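Local structure of RabGAP/TBC protein (Chlamydomonas reinhardtii, 4P17) at residues P42-Y47 with R73-M78. The protein probably acts as a flagellar GTPase-activating protein for Rab GTPases through its TBC domain, although its function has not been established. Residues are numbered along the deposited sequence; the frame is centred on the assembly and turned at random.
Sequences PLWQHY and RNWVWM
Trp44 and Val76 make the closest side-chain contact between 42-47 and 73-78: CZ3 on the six-membered ring of Trp44 meets Val76 CG2 at 3.6 Å, the two side chains crossing at about a right angle. In a second apolar contact the indoles meet edge to edge, Trp44 CE3 lying 4.4 Å from Trp75 CZ3; their planes are nearly perpendicular, and neither lies over the other's face. Trp75 also reaches the backbone of 42-47. A chi1 of -177° sets its CG opposite its own N and brings CH2 to 3.7 Å from Tyr47 C and 4.1 Å from Tyr47 CB. Tyr47 thus touches through backbone and CB rather than its ring, one face of which carries His46 CD2. No hydrogen bond crosses. The axes of 42-47 and 73-78 pass 12.5 Å apart at 69°, so the contact is made largely by long side chains. Loop residues complete the packing: Pro69 against Trp44, Val68 against Val76, Leu53 against Trp75, whose NE1 makes a weak hydrogen bond to Asp51. Arg73 makes a salt bridge and Trp77 NE1 a hydrogen bond to Asp251 of helix 243-256. This is aromatic helix-helix packing at the periphery of an all-helical TBC domain, joining helix 27-50 to helix 73-80.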
loop_
_atom_site.group_PDB
_atom_site.type_symbol
_atom_site.label_atom_id
_atom_site.label_comp_id
_atom_site.label_asym_id
_atom_site.label_seq_id
_atom_site.Cartn_x
_atom_site.Cartn_y
_atom_site.Cartn_z
ATOM N N PRO A 42 9.974 20.593 9.025
ATOM C CA PRO A 42 10.633 20.942 10.298
ATOM C C PRO A 42 10.091 20.190 11.518
ATOM O O PRO A 42 10.827 19.959 12.493
ATOM C CB PRO A 42 10.365 22.454 10.423
ATOM C CG PRO A 42 10.163 22.922 9.013
ATOM C CD PRO A 42 9.467 21.774 8.308
ATOM N N LEU A 43 8.808 19.839 11.472
ATOM C CA LEU A 43 8.149 19.072 12.518
ATOM C C LEU A 43 8.739 17.658 12.604
ATOM O O LEU A 43 9.123 17.188 13.680
ATOM C CB LEU A 43 6.650 19.012 12.254
ATOM C CG LEU A 43 5.840 20.291 12.472
ATOM C CD1 LEU A 43 6.454 21.489 11.819
ATOM C CD2 LEU A 43 4.444 20.083 11.947
ATOM N N TRP A 44 8.792 16.976 11.466
ATOM C CA TRP A 44 9.433 15.657 11.388
ATOM C C TRP A 44 10.940 15.726 11.688
ATOM O O TRP A 44 11.476 14.834 12.332
ATOM C CB TRP A 44 9.238 15.035 10.003
ATOM C CG TRP A 44 7.861 14.509 9.838
ATOM C CD1 TRP A 44 6.831 15.123 9.205
ATOM C CD2 TRP A 44 7.350 13.285 10.361
ATOM N NE1 TRP A 44 5.702 14.349 9.269
ATOM C CE2 TRP A 44 5.985 13.215 9.985
ATOM C CE3 TRP A 44 7.903 12.238 11.096
ATOM C CZ2 TRP A 44 5.172 12.140 10.311
ATOM C CZ3 TRP A 44 7.081 11.157 11.433
ATOM C CH2 TRP A 44 5.739 11.106 11.021
ATOM N N GLN A 45 11.626 16.759 11.226
ATOM C CA GLN A 45 13.065 16.832 11.527
ATOM C C GLN A 45 13.311 16.844 13.037
ATOM O O GLN A 45 14.285 16.261 13.525
ATOM C CB GLN A 45 13.702 18.054 10.894
ATOM C CG GLN A 45 15.219 18.115 11.078
ATOM C CD GLN A 45 16.002 17.150 10.213
ATOM O OE1 GLN A 45 17.201 16.928 10.451
ATOM N NE2 GLN A 45 15.370 16.622 9.174
ATOM N N HIS A 46 12.421 17.500 13.775
ATOM C CA HIS A 46 12.564 17.615 15.219
ATOM C C HIS A 46 12.568 16.233 15.829
ATOM O O HIS A 46 13.351 15.925 16.728
ATOM C CB HIS A 46 11.422 18.459 15.822
ATOM C CG HIS A 46 11.381 18.444 17.323
ATOM N ND1 HIS A 46 12.336 19.066 18.096
ATOM C CD2 HIS A 46 10.506 17.876 18.191
ATOM C CE1 HIS A 46 12.070 18.856 19.375
ATOM N NE2 HIS A 46 10.965 18.140 19.460
ATOM N N TYR A 47 11.681 15.392 15.323
ATOM C CA TYR A 47 11.527 14.077 15.892
ATOM C C TYR A 47 12.660 13.120 15.504
ATOM O O TYR A 47 13.208 12.438 16.384
ATOM C CB TYR A 47 10.158 13.554 15.510
ATOM C CG TYR A 47 9.103 14.270 16.341
ATOM C CD1 TYR A 47 9.009 14.032 17.705
ATOM C CD2 TYR A 47 8.229 15.175 15.779
ATOM C CE1 TYR A 47 8.068 14.674 18.483
ATOM C CE2 TYR A 47 7.284 15.834 16.556
ATOM C CZ TYR A 47 7.213 15.576 17.905
ATOM O OH TYR A 47 6.283 16.199 18.707
ATOM N N ARG A 73 10.376 6.984 5.825
ATOM C CA ARG A 73 9.361 5.962 5.918
ATOM C C ARG A 73 9.983 4.707 6.546
ATOM O O ARG A 73 9.328 4.034 7.296
ATOM C CB ARG A 73 8.720 5.700 4.581
ATOM C CG ARG A 73 7.751 6.762 4.252
ATOM C CD ARG A 73 7.113 6.589 2.873
ATOM N NE ARG A 73 5.889 7.366 2.814
ATOM C CZ ARG A 73 5.557 8.230 1.875
ATOM N NH1 ARG A 73 6.310 8.421 0.777
ATOM N NH2 ARG A 73 4.414 8.883 1.998
ATOM N N ASN A 74 11.252 4.423 6.273
ATOM C CA ASN A 74 11.880 3.255 6.897
ATOM C C ASN A 74 11.802 3.443 8.413
ATOM O O ASN A 74 11.309 2.583 9.099
ATOM C CB ASN A 74 13.325 3.078 6.393
ATOM C CG ASN A 74 13.936 1.734 6.788
ATOM O OD1 ASN A 74 13.582 1.163 7.792
ATOM N ND2 ASN A 74 14.879 1.250 5.995
ATOM N N TRP A 75 12.226 4.600 8.904
ATOM C CA TRP A 75 12.223 4.895 10.343
ATOM C C TRP A 75 10.827 4.727 10.971
ATOM O O TRP A 75 10.631 4.012 11.970
ATOM C CB TRP A 75 12.750 6.327 10.583
ATOM C CG TRP A 75 12.854 6.707 12.021
ATOM C CD1 TRP A 75 13.550 6.055 12.991
ATOM C CD2 TRP A 75 12.251 7.851 12.659
ATOM N NE1 TRP A 75 13.421 6.717 14.197
ATOM C CE2 TRP A 75 12.625 7.817 14.016
ATOM C CE3 TRP A 75 11.448 8.889 12.212
ATOM C CZ2 TRP A 75 12.212 8.791 14.921
ATOM C CZ3 TRP A 75 11.027 9.837 13.106
ATOM C CH2 TRP A 75 11.414 9.793 14.441
ATOM N N VAL A 76 9.850 5.410 10.393
ATOM C CA VAL A 76 8.506 5.409 10.954
ATOM C C VAL A 76 7.761 4.097 10.727
ATOM O O VAL A 76 7.127 3.591 11.630
ATOM C CB VAL A 76 7.672 6.553 10.354
ATOM C CG1 VAL A 76 6.268 6.561 10.922
ATOM C CG2 VAL A 76 8.355 7.894 10.597
ATOM N N TRP A 77 7.771 3.580 9.500
ATOM C CA TRP A 77 7.038 2.356 9.235
ATOM C C TRP A 77 7.505 1.198 10.079
ATOM O O TRP A 77 6.706 0.415 10.548
ATOM C CB TRP A 77 7.173 1.938 7.798
ATOM C CG TRP A 77 6.420 2.760 6.840
ATOM C CD1 TRP A 77 5.631 3.853 7.115
ATOM C CD2 TRP A 77 6.373 2.573 5.423
ATOM N NE1 TRP A 77 5.114 4.363 5.940
ATOM C CE2 TRP A 77 5.568 3.597 4.893
ATOM C CE3 TRP A 77 6.974 1.671 4.547
ATOM C CZ2 TRP A 77 5.308 3.704 3.528
ATOM C CZ3 TRP A 77 6.723 1.784 3.196
ATOM C CH2 TRP A 77 5.888 2.791 2.695
ATOM N N MET A 78 8.815 1.055 10.186
ATOM C CA MET A 78 9.379 -0.107 10.871
ATOM C C MET A 78 9.025 -0.073 12.357
ATOM O O MET A 78 8.820 -1.113 12.975
ATOM C CB MET A 78 10.875 -0.182 10.683
ATOM C CG MET A 78 11.337 -0.487 9.247
ATOM S SD MET A 78 10.806 -2.066 8.553
ATOM C CE MET A 78 11.744 -3.221 9.558
#